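Local coordinates for protein Rab GDP-dissociation inhibitor (Saccharomyces cerevisiae, PDB 2BCG) that inhibits the dissociation of GDP from the Rab GTPase SEC4, is essential in the yeast secretory pathway and extracts GDP-bound YPT7 from vacuolar membranes, at residues Ile126-Val129 / Ile134-Ile137; Ile144-Arg149 / Asn189-Phe194; Glu180-Phe185 / Asp205-Gln210. All coordinates share one frame; numbering follows the deposited sequence. Where two conformers were deposited one is given.

Interaction 1 of 3, residues Ile126-Val129 / Ile134-Ile137; sequences IYKV and IEAI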
loop_
_atom_site.group_PDB
_atom_site.type_symbol
_atom_site.label_atom_id
_atom_site.label_comp_id
_atom_site.label_asym_id
_atom_site.label_seq_id
_atom_site.Cartn_x
_atom_site.Cartn_y
_atom_site.Cartn_z
ATOM N N ILE A 126 -15.902 -15.656 -20.529
ATOM C CA ILE A 126 -15.052 -15.822 -19.323
ATOM C C ILE A 126 -15.619 -16.892 -18.390
ATOM O O ILE A 126 -16.836 -17.045 -18.307
ATOM C CB ILE A 126 -14.805 -14.467 -18.574
ATOM C CG1 ILE A 126 -16.097 -13.765 -18.124
ATOM C CG2 ILE A 126 -13.991 -13.538 -19.504
ATOM C CD1 ILE A 126 -15.857 -12.533 -17.218
ATOM N N TYR A 127 -14.720 -17.590 -17.704
ATOM C CA TYR A 127 -15.048 -18.726 -16.806
ATOM C C TYR A 127 -14.345 -18.534 -15.467
ATOM O O TYR A 127 -13.139 -18.276 -15.447
ATOM C CB TYR A 127 -14.549 -20.043 -17.440
ATOM C CG TYR A 127 -15.196 -20.351 -18.763
ATOM C CD1 TYR A 127 -16.360 -21.134 -18.808
ATOM C CD2 TYR A 127 -14.692 -19.834 -19.955
ATOM C CE1 TYR A 127 -16.998 -21.393 -20.002
ATOM C CE2 TYR A 127 -15.333 -20.087 -21.166
ATOM C CZ TYR A 127 -16.482 -20.875 -21.170
ATOM O OH TYR A 127 -17.141 -21.157 -22.339
ATOM N N LYS A 128 -15.067 -18.683 -14.352
ATOM C CA LYS A 128 -14.400 -18.552 -13.069
ATOM C C LYS A 128 -13.468 -19.756 -12.862
ATOM O O LYS A 128 -13.891 -20.932 -12.979
ATOM C CB LYS A 128 -15.365 -18.379 -11.888
ATOM C CG LYS A 128 -14.621 -18.095 -10.546
ATOM C CD LYS A 128 -15.513 -18.223 -9.307
ATOM C CE LYS A 128 -14.769 -17.731 -8.049
ATOM N NZ LYS A 128 -13.751 -18.733 -7.559
ATOM N N VAL A 129 -12.213 -19.464 -12.558
ATOM C CA VAL A 129 -11.240 -20.497 -12.221
ATOM C C VAL A 129 -11.622 -21.077 -10.858
ATOM O O VAL A 129 -11.847 -20.323 -9.909
ATOM C CB VAL A 129 -9.811 -19.937 -12.142
ATOM C CG1 VAL A 129 -8.814 -20.993 -11.595
ATOM C CG2 VAL A 129 -9.351 -19.385 -13.490
ATOM N N ILE A 134 -15.734 -28.359 -5.131
ATOM C CA ILE A 134 -17.043 -28.266 -5.794
ATOM C C ILE A 134 -16.935 -27.513 -7.123
ATOM O O ILE A 134 -17.482 -27.967 -8.148
ATOM C CB ILE A 134 -18.093 -27.590 -4.880
ATOM C CG1 ILE A 134 -18.439 -28.539 -3.728
ATOM C CG2 ILE A 134 -19.329 -27.136 -5.694
ATOM C CD1 ILE A 134 -18.972 -27.836 -2.486
ATOM N N GLU A 135 -16.223 -26.383 -7.109
ATOM C CA GLU A 135 -16.069 -25.579 -8.324
ATOM C C GLU A 135 -15.228 -26.348 -9.356
ATOM O O GLU A 135 -15.499 -26.283 -10.572
ATOM C CB GLU A 135 -15.456 -24.203 -8.034
ATOM C CG GLU A 135 -16.390 -23.242 -7.294
ATOM C CD GLU A 135 -15.795 -21.845 -7.074
ATOM O OE1 GLU A 135 -16.538 -20.991 -6.513
ATOM O OE2 GLU A 135 -14.616 -21.594 -7.397
ATOM N N ALA A 136 -14.209 -27.071 -8.874
ATOM C CA ALA A 136 -13.385 -27.900 -9.751
ATOM C C ALA A 136 -14.190 -29.026 -10.416
ATOM O O ALA A 136 -14.038 -29.300 -11.621
ATOM C CB ALA A 136 -12.189 -28.455 -8.998
ATOM N N ILE A 137 -15.074 -29.646 -9.647
ATOM C CA ILE A 137 -15.984 -30.662 -10.197
ATOM C C ILE A 137 -16.911 -30.050 -11.251
ATOM O O ILE A 137 -17.094 -30.634 -12.342
ATOM C CB ILE A 137 -16.765 -31.333 -9.058
ATOM C CG1 ILE A 137 -15.806 -32.261 -8.302
ATOM C CG2 ILE A 137 -17.998 -32.093 -9.583
ATOM C CD1 ILE A 137 -16.234 -32.543 -6.866
HETATM O O HOH W 1 -15.332 -19.257 -4.699
#

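Interaction 2 of 3, residues Ile144-Arg149 / Asn189-Phe194; sequences IFEKRR and NSTKEF. With GER (geran-8-yl geran), chain D; GER (geran-8-yl geran), chain C.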
loop_
_atom_site.group_PDB
_atom_site.type_symbol
_atom_site.label_atom_id
_atom_site.label_comp_id
_atom_site.label_asym_id
_atom_site.label_seq_id
_atom_site.Cartn_x
_atom_site.Cartn_y
_atom_site.Cartn_z
ATOM N N ILE A 144 -13.993 -34.844 -18.249
ATOM C CA ILE A 144 -13.765 -35.751 -17.118
ATOM C C ILE A 144 -12.390 -36.430 -17.141
ATOM O O ILE A 144 -11.672 -36.455 -16.142
ATOM C CB ILE A 144 -14.874 -36.830 -17.002
ATOM C CG1 ILE A 144 -16.244 -36.169 -16.793
ATOM C CG2 ILE A 144 -14.577 -37.793 -15.834
ATOM C CD1 ILE A 144 -17.460 -37.130 -16.581
ATOM N N PHE A 145 -12.010 -36.982 -18.287
ATOM C CA PHE A 145 -10.754 -37.733 -18.335
ATOM C C PHE A 145 -9.533 -36.832 -18.188
ATOM O O PHE A 145 -8.540 -37.215 -17.562
ATOM C CB PHE A 145 -10.687 -38.575 -19.608
ATOM C CG PHE A 145 -11.721 -39.657 -19.636
ATOM C CD1 PHE A 145 -12.800 -39.586 -20.509
ATOM C CD2 PHE A 145 -11.645 -40.725 -18.754
ATOM C CE1 PHE A 145 -13.779 -40.593 -20.511
ATOM C CE2 PHE A 145 -12.617 -41.730 -18.756
ATOM C CZ PHE A 145 -13.699 -41.646 -19.631
ATOM N N GLU A 146 -9.631 -35.629 -18.744
ATOM C CA GLU A 146 -8.571 -34.645 -18.587
ATOM C C GLU A 146 -8.487 -34.145 -17.140
ATOM O O GLU A 146 -7.390 -33.890 -16.627
ATOM C CB GLU A 146 -8.734 -33.504 -19.596
ATOM C CG GLU A 146 -7.502 -32.616 -19.749
ATOM C CD GLU A 146 -6.248 -33.281 -20.359
ATOM O OE1 GLU A 146 -6.268 -34.454 -20.785
ATOM O OE2 GLU A 146 -5.217 -32.582 -20.442
ATOM N N LYS A 147 -9.634 -34.054 -16.473
ATOM C CA LYS A 147 -9.657 -33.663 -15.071
ATOM C C LYS A 147 -8.976 -34.691 -14.193
ATOM O O LYS A 147 -8.253 -34.316 -13.280
ATOM C CB LYS A 147 -11.077 -33.447 -14.590
ATOM C CG LYS A 147 -11.611 -32.110 -14.906
ATOM C CD LYS A 147 -12.950 -31.939 -14.221
ATOM C CE LYS A 147 -13.579 -30.632 -14.688
ATOM N NZ LYS A 147 -14.941 -30.434 -14.155
ATOM N N ARG A 148 -9.187 -35.984 -14.484
ATOM C CA ARG A 148 -8.505 -37.051 -13.765
ATOM C C ARG A 148 -6.972 -36.959 -13.884
ATOM O O ARG A 148 -6.254 -37.173 -12.891
ATOM C CB ARG A 148 -9.025 -38.427 -14.212
ATOM C CG ARG A 148 -10.474 -38.681 -13.806
ATOM C CD ARG A 148 -10.965 -40.085 -14.171
ATOM N NE ARG A 148 -12.404 -40.190 -13.928
ATOM C CZ ARG A 148 -13.156 -41.248 -14.213
ATOM N NH1 ARG A 148 -12.622 -42.336 -14.765
ATOM N NH2 ARG A 148 -14.454 -41.207 -13.936
ATOM N N ARG A 149 -6.484 -36.628 -15.084
ATOM C CA ARG A 149 -5.049 -36.453 -15.302
ATOM C C ARG A 149 -4.551 -35.191 -14.571
ATOM O O ARG A 149 -3.472 -35.194 -13.986
ATOM C CB ARG A 149 -4.712 -36.369 -16.793
ATOM C CG ARG A 149 -4.823 -37.708 -17.553
ATOM C CD ARG A 149 -4.427 -37.561 -19.004
ATOM N NE ARG A 149 -5.454 -36.924 -19.832
ATOM C CZ ARG A 149 -6.420 -37.580 -20.477
ATOM N NH1 ARG A 149 -6.493 -38.909 -20.405
ATOM N NH2 ARG A 149 -7.318 -36.915 -21.201
ATOM N N ASN A 189 -2.657 -29.833 -24.555
ATOM C CA ASN A 189 -2.263 -28.422 -24.702
ATOM C C ASN A 189 -3.192 -27.430 -24.011
ATOM O O ASN A 189 -2.710 -26.437 -23.470
ATOM C CB ASN A 189 -2.068 -28.038 -26.174
ATOM C CG ASN A 189 -0.850 -28.707 -26.796
ATOM O OD1 ASN A 189 0.303 -28.392 -26.461
ATOM N ND2 ASN A 189 -1.100 -29.640 -27.710
ATOM N N SER A 190 -4.502 -27.689 -24.013
ATOM C CA SER A 190 -5.430 -26.766 -23.332
ATOM C C SER A 190 -5.212 -26.791 -21.807
ATOM O O SER A 190 -5.256 -25.741 -21.156
ATOM C CB SER A 190 -6.896 -26.995 -23.722
ATOM O OG SER A 190 -7.296 -28.319 -23.477
ATOM N N THR A 191 -4.919 -27.969 -21.259
ATOM C CA THR A 191 -4.633 -28.111 -19.816
ATOM C C THR A 191 -3.311 -27.455 -19.460
ATOM O O THR A 191 -3.196 -26.766 -18.427
ATOM C CB THR A 191 -4.657 -29.588 -19.383
ATOM O OG1 THR A 191 -5.965 -30.109 -19.601
ATOM C CG2 THR A 191 -4.330 -29.767 -17.931
ATOM N N LYS A 192 -2.325 -27.608 -20.332
ATOM C CA LYS A 192 -1.049 -26.934 -20.131
ATOM C C LYS A 192 -1.282 -25.426 -20.043
ATOM O O LYS A 192 -0.749 -24.799 -19.126
ATOM C CB LYS A 192 -0.049 -27.269 -21.231
ATOM C CG LYS A 192 0.348 -28.736 -21.342
ATOM C CD LYS A 192 1.411 -28.814 -22.436
ATOM C CE LYS A 192 1.529 -30.192 -23.034
ATOM N NZ LYS A 192 2.644 -30.204 -24.034
ATOM N N GLU A 193 -2.068 -24.860 -20.972
ATOM C CA GLU A 193 -2.341 -23.396 -21.010
ATOM C C GLU A 193 -3.019 -22.952 -19.726
ATOM O O GLU A 193 -2.641 -21.935 -19.127
ATOM C CB GLU A 193 -3.196 -22.990 -22.231
ATOM C CG GLU A 193 -4.079 -21.712 -21.994
ATOM C CD GLU A 193 -4.830 -21.230 -23.233
ATOM O OE1 GLU A 193 -6.097 -21.186 -23.231
ATOM O OE2 GLU A 193 -4.147 -20.878 -24.200
ATOM N N PHE A 194 -4.000 -23.727 -19.287
ATOM C CA PHE A 194 -4.711 -23.425 -18.047
ATOM C C PHE A 194 -3.779 -23.424 -16.829
ATOM O O PHE A 194 -3.777 -22.481 -16.022
ATOM C CB PHE A 194 -5.873 -24.387 -17.802
ATOM C CG PHE A 194 -6.533 -24.163 -16.485
ATOM C CD1 PHE A 194 -7.497 -23.148 -16.322
ATOM C CD2 PHE A 194 -6.145 -24.910 -15.367
ATOM C CE1 PHE A 194 -8.077 -22.920 -15.063
ATOM C CE2 PHE A 194 -6.711 -24.684 -14.109
ATOM C CZ PHE A 194 -7.687 -23.690 -13.957
HETATM C C1 GER D . -1.916 -27.487 -1.512
HETATM C C2 GER D . -3.069 -27.804 -2.497
HETATM C C3 GER D . -2.903 -28.337 -3.787
HETATM C C4 GER D . -1.523 -28.670 -4.376
HETATM C C5 GER D . -4.151 -28.579 -4.651
HETATM C C6 GER D . -4.534 -30.060 -4.773
HETATM C C7 GER D . -5.808 -30.208 -5.333
HETATM C C8 GER D . -6.383 -31.331 -5.942
HETATM C C9 GER D . -5.609 -32.655 -6.064
HETATM C C10 GER D . -7.827 -31.238 -6.472
HETATM C C11 GER D . -7.921 -31.128 -8.005
HETATM C C12 GER D . -9.219 -31.408 -8.436
HETATM C C13 GER D . -9.734 -31.451 -9.733
HETATM C C14 GER D . -8.876 -31.165 -10.964
HETATM C C15 GER D . -11.211 -31.789 -9.934
HETATM C C16 GER D . -11.394 -33.280 -10.171
HETATM C C17 GER D . -12.676 -33.552 -10.622
HETATM C C18 GER D . -13.047 -34.577 -11.487
HETATM C C19 GER D . -11.985 -35.549 -12.042
HETATM C C20 GER D . -14.531 -34.728 -11.878
HETATM C C1 GER C . -5.238 -28.245 1.285
HETATM C C2 GER C . -6.581 -27.860 0.633
HETATM C C3 GER C . -7.101 -28.516 -0.492
HETATM C C4 GER C . -6.345 -29.691 -1.141
HETATM C C5 GER C . -8.455 -28.077 -1.099
HETATM C C6 GER C . -8.387 -26.709 -1.809
HETATM C C7 GER C . -8.079 -26.813 -3.174
HETATM C C8 GER C . -7.108 -26.080 -3.876
HETATM C C9 GER C . -6.240 -25.067 -3.120
HETATM C C10 GER C . -6.857 -26.307 -5.387
HETATM C C11 GER C . -7.594 -25.386 -6.385
HETATM C C12 GER C . -7.691 -26.071 -7.605
HETATM C C13 GER C . -7.608 -25.668 -8.948
HETATM C C14 GER C . -7.368 -24.203 -9.347
HETATM C C15 GER C . -7.758 -26.747 -10.037
HETATM C C16 GER C . -8.521 -26.289 -11.288
HETATM C C17 GER C . -9.460 -27.239 -11.697
HETATM C C18 GER C . -10.232 -27.298 -12.867
HETATM C C19 GER C . -10.161 -26.246 -13.981
HETATM C C20 GER C . -11.193 -28.463 -13.052
HETATM O O HOH W 2 -5.707 -30.463 -22.860
#

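Interaction 3 of 3, residues Glu180-Phe185 / Asp205-Gln210; sequences EVYYKF and DDYLQQ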
loop_
_atom_site.group_PDB
_atom_site.type_symbol
_atom_site.label_atom_id
_atom_site.label_comp_id
_atom_site.label_asym_id
_atom_site.label_seq_id
_atom_site.Cartn_x
_atom_site.Cartn_y
_atom_site.Cartn_z
ATOM N N GLU A 180 8.093 -31.556 -19.903
ATOM C CA GLU A 180 8.360 -32.938 -19.517
ATOM C C GLU A 180 7.571 -33.355 -18.294
ATOM O O GLU A 180 7.102 -34.485 -18.206
ATOM C CB GLU A 180 9.857 -33.164 -19.292
ATOM C CG GLU A 180 10.669 -33.070 -20.575
ATOM C CD GLU A 180 12.160 -33.219 -20.331
ATOM O OE1 GLU A 180 12.624 -32.923 -19.206
ATOM O OE2 GLU A 180 12.862 -33.630 -21.275
ATOM N N VAL A 181 7.367 -32.428 -17.355
ATOM C CA VAL A 181 6.525 -32.707 -16.211
ATOM C C VAL A 181 5.066 -32.949 -16.668
ATOM O O VAL A 181 4.404 -33.881 -16.201
ATOM C CB VAL A 181 6.604 -31.553 -15.140
ATOM C CG1 VAL A 181 5.509 -31.696 -14.109
ATOM C CG2 VAL A 181 7.974 -31.522 -14.458
ATOM N N TYR A 182 4.591 -32.122 -17.608
ATOM C CA TYR A 182 3.238 -32.255 -18.136
ATOM C C TYR A 182 3.086 -33.630 -18.813
ATOM O O TYR A 182 2.070 -34.316 -18.622
ATOM C CB TYR A 182 2.940 -31.127 -19.136
ATOM C CG TYR A 182 2.661 -29.713 -18.565
ATOM C CD1 TYR A 182 3.054 -28.583 -19.280
ATOM C CD2 TYR A 182 1.996 -29.530 -17.344
ATOM C CE1 TYR A 182 2.758 -27.272 -18.820
ATOM C CE2 TYR A 182 1.697 -28.209 -16.853
ATOM C CZ TYR A 182 2.095 -27.104 -17.613
ATOM O OH TYR A 182 1.806 -25.822 -17.134
ATOM N N TYR A 183 4.133 -34.030 -19.538
ATOM C CA TYR A 183 4.148 -35.317 -20.261
ATOM C C TYR A 183 3.999 -36.505 -19.323
ATOM O O TYR A 183 3.233 -37.426 -19.628
ATOM C CB TYR A 183 5.434 -35.456 -21.067
ATOM C CG TYR A 183 5.380 -36.510 -22.159
ATOM C CD1 TYR A 183 4.753 -36.244 -23.379
ATOM C CD2 TYR A 183 6.027 -37.737 -21.996
ATOM C CE1 TYR A 183 4.734 -37.207 -24.418
ATOM C CE2 TYR A 183 6.006 -38.700 -23.007
ATOM C CZ TYR A 183 5.364 -38.424 -24.205
ATOM O OH TYR A 183 5.356 -39.366 -25.227
ATOM N N LYS A 184 4.709 -36.483 -18.193
ATOM C CA LYS A 184 4.626 -37.569 -17.212
ATOM C C LYS A 184 3.160 -37.802 -16.821
ATOM O O LYS A 184 2.723 -38.937 -16.629
ATOM C CB LYS A 184 5.513 -37.264 -15.991
ATOM C CG LYS A 184 5.391 -38.240 -14.801
ATOM C CD LYS A 184 6.211 -39.533 -14.977
ATOM C CE LYS A 184 7.709 -39.274 -14.911
ATOM N NZ LYS A 184 8.474 -40.550 -14.844
ATOM N N PHE A 185 2.387 -36.719 -16.730
ATOM C CA PHE A 185 0.981 -36.818 -16.371
ATOM C C PHE A 185 0.023 -36.835 -17.556
ATOM O O PHE A 185 -1.185 -36.845 -17.358
ATOM C CB PHE A 185 0.645 -35.678 -15.408
ATOM C CG PHE A 185 1.414 -35.763 -14.136
ATOM C CD1 PHE A 185 2.545 -34.985 -13.957
ATOM C CD2 PHE A 185 1.059 -36.679 -13.152
ATOM C CE1 PHE A 185 3.280 -35.080 -12.778
ATOM C CE2 PHE A 185 1.794 -36.784 -11.967
ATOM C CZ PHE A 185 2.902 -35.988 -11.792
ATOM N N ASP A 205 4.378 -18.500 -22.953
ATOM C CA ASP A 205 4.712 -19.922 -22.909
ATOM C C ASP A 205 6.198 -20.267 -22.860
ATOM O O ASP A 205 6.560 -21.433 -23.057
ATOM C CB ASP A 205 4.073 -20.630 -24.097
ATOM C CG ASP A 205 2.609 -20.875 -23.890
ATOM O OD1 ASP A 205 1.915 -21.108 -24.895
ATOM O OD2 ASP A 205 2.167 -20.827 -22.720
ATOM N N ASP A 206 7.046 -19.280 -22.590
ATOM C CA ASP A 206 8.491 -19.525 -22.473
ATOM C C ASP A 206 8.798 -20.628 -21.460
ATOM O O ASP A 206 9.696 -21.442 -21.685
ATOM C CB ASP A 206 9.223 -18.265 -22.030
ATOM C CG ASP A 206 9.153 -17.139 -23.052
ATOM O OD1 ASP A 206 8.639 -17.348 -24.177
ATOM O OD2 ASP A 206 9.633 -16.026 -22.714
ATOM N N TYR A 207 8.054 -20.647 -20.348
ATOM C CA TYR A 207 8.286 -21.591 -19.228
ATOM C C TYR A 207 8.275 -23.079 -19.625
ATOM O O TYR A 207 8.836 -23.916 -18.908
ATOM C CB TYR A 207 7.254 -21.378 -18.120
ATOM C CG TYR A 207 5.917 -22.025 -18.431
ATOM C CD1 TYR A 207 4.975 -21.396 -19.275
ATOM C CD2 TYR A 207 5.600 -23.278 -17.896
ATOM C CE1 TYR A 207 3.735 -22.005 -19.565
ATOM C CE2 TYR A 207 4.380 -23.901 -18.176
ATOM C CZ TYR A 207 3.463 -23.273 -19.019
ATOM O OH TYR A 207 2.265 -23.893 -19.280
ATOM N N LEU A 208 7.616 -23.403 -20.737
ATOM C CA LEU A 208 7.485 -24.792 -21.175
ATOM C C LEU A 208 8.846 -25.468 -21.403
ATOM O O LEU A 208 9.001 -26.669 -21.155
ATOM C CB LEU A 208 6.654 -24.875 -22.446
ATOM C CG LEU A 208 5.135 -24.647 -22.382
ATOM C CD1 LEU A 208 4.604 -24.678 -23.807
ATOM C CD2 LEU A 208 4.432 -25.694 -21.530
ATOM N N GLN A 209 9.817 -24.683 -21.856
ATOM C CA GLN A 209 11.129 -25.222 -22.205
ATOM C C GLN A 209 12.196 -24.858 -21.172
ATOM O O GLN A 209 13.389 -25.013 -21.420
ATOM C CB GLN A 209 11.522 -24.804 -23.628
ATOM C CG GLN A 209 10.487 -25.167 -24.709
ATOM C CD GLN A 209 10.094 -26.652 -24.719
ATOM O OE1 GLN A 209 10.869 -27.524 -24.315
ATOM N NE2 GLN A 209 8.877 -26.939 -25.185
ATOM N N GLN A 210 11.755 -24.403 -20.000
ATOM C CA GLN A 210 12.650 -24.035 -18.903
ATOM C C GLN A 210 12.501 -25.057 -17.769
ATOM O O GLN A 210 11.473 -25.743 -17.707
ATOM C CB GLN A 210 12.322 -22.625 -18.399
ATOM C CG GLN A 210 12.830 -21.521 -19.307
ATOM C CD GLN A 210 12.220 -20.168 -19.008
ATOM O OE1 GLN A 210 11.523 -19.982 -18.007
ATOM N NE2 GLN A 210 12.482 -19.207 -19.884
#

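Interaction 1 of 3, residues Ile126-Val129 / Ile134-Ile137
K128 lays the end of its aliphatic chain, CD and CE, against the carboxylate of E135 and closes the approach with a salt bridge, NZ to OE2 at 3.0 Å. The ammonium meets OE2 on its syn side, 15° out of the carboxylate plane. The lysine chain is extended as far as CE and bends only at its last torsion (chi4 -76°), which turns NZ back to the V129 carbonyl, a weak hydrogen bond of 3.4 Å from NZ to O within the same segment. A water ties the other carboxylate oxygen in, donating to E135 OE1 at 2.8 Å and accepting a weak bond from K128 NZ. Outside the pair, NZ also donates to the K231 carbonyl and OE2 accepts from the A131 backbone N-H, so each charge has a second partner. With a methionine in place of K128, the E135 carboxylate would probably lose its counter-charge, and the K231 carbonyl a donor. A136, one residue past E135, lines both geranylgeranyl pockets. The two charged residues lie on either side of a short connection, strand 125-128 being the edge strand of the mixed sheet, beside strand 118-122, and helix 133-138 following it, while V129 points away from that helix and packs on F194 and A198 of helix 189-199.

Interaction 2 of 3, residues Ile144-Arg149 / Asn189-Phe194
The unusual feature is how E146 divides its carboxylate: OE1 takes two N-H groups from its own helix, and OE2 takes the hydroxyl of the facing helix. T191 OG1 donates to E146 OE2 at 2.7 Å, using the anti lone pair, the one away from OE1. This polar link joins the first turns of helices 144-159 and 189-199, two helices of the helical region that holds the geranylgeranyl groups in this Rab GDI. Their closest CA atoms, E146 and T191, are 7.7 Å apart, and no other pair of side chains touches across the segments. The E146 and T191 side chains come from opposite directions. E146 sets CG anti to the backbone N (chi1 -165°), and the bend that follows at chi2 (66°) turns the carboxylate out of the line of the chain, presenting OE2 to T191 and OE1 to R149, one turn further on.

R149 grips OE1 side-on, NE at 2.8 Å and NH2 at 2.7 Å from that same oxygen, which lies 2° from the guanidinium plane. NH2 meets it nearly along the C-O direction, NE from above the carboxylate plane. F145 O lies 3.6 Å over the centre of one guanidinium face. The positive group should stabilise the negative charge of E146, and OE2 also accepts from the G188 backbone N-H. A water donates to OE2, pairs with S190 OG and accepts from T191 N, extending the link to the start of helix 189-199.

Both helices also face the lipids. K147 lies between the two: its CB packs on C19 of the chain D geranylgeranyl group, and its CE is 3.6 Å from C20 of the chain C one. F194 CZ comes within 3.6 Å of C19 of the chain C lipid.

Interaction 3 of 3, residues Glu180-Phe185 / Asp205-Gln210
Y182 and Y207 cross at about a right angle and meet through their phenol ends, OH to OH at 2.9 Å, a hydrogen bond in which either hydroxyl could be the donor. Each oxygen comes to the other ring at its edge and near its plane, so neither ring lies over a face of the other. The carbon edges close in beside the bond: Y182 CE1 is 3.8 Å from Y207 CE2, an apolar contact next to the polar one. Y182 sends its CB toward the other segment, with CG anti to the carbonyl carbon (chi1 -75°). The CB of Y207 does not head for the helix; chi1 of 79°, with CG between the backbone N and the carbonyl carbon, brings the phenol end round to Y182.

The contact belongs to the helical part of the protein: helix 178-184 is joined here to the 3-10 turn that leads into helix 212-229. Backbone hydrogen bonds of L208 with D179 and of Q210 with M178 hold the same two regions together.

L208 completes the contact from the same short 3-10 segment, 206-208. Its CD2 touches Y182 CE1 at 3.6 Å, in the plane of the tyrosine ring and at its edge, and the two side chains again cross at about a right angle. The Y182 edge therefore receives a hydroxyl and a methyl side by side. L208 CG also lies over one face of the Y207 ring, 4.0 Å above its plane and offset toward the rim. Both tyrosines are buried: Y182 packs on K192 and I195 of helix 189-199, whereas Y207 stacks on W202 and touches S215 of helix 212-229.

From the N terminus, interaction 1 closes first, a short loop that joins edge strand 125-128 to helix 133-138. Interaction 2 opens after it, in series, when helix 144-159 begins, and interaction 3 opens at helix 178-184. The two then cross: 189-194 returns to 144-149 before 205-210 returns to 180-185. K147 NZ joins interactions 1 and 2 through the A136 carbonyl oxygen, 2.9 Å away, a probable hydrogen bond. Interactions 2 and 3 also touch, with K192 O 3.2 Å from Y207 OH, whereas the nearest atoms of interactions 1 and 3 are about 13 Å apart. Together they tie the sheet edge to the successive helices around the lipids.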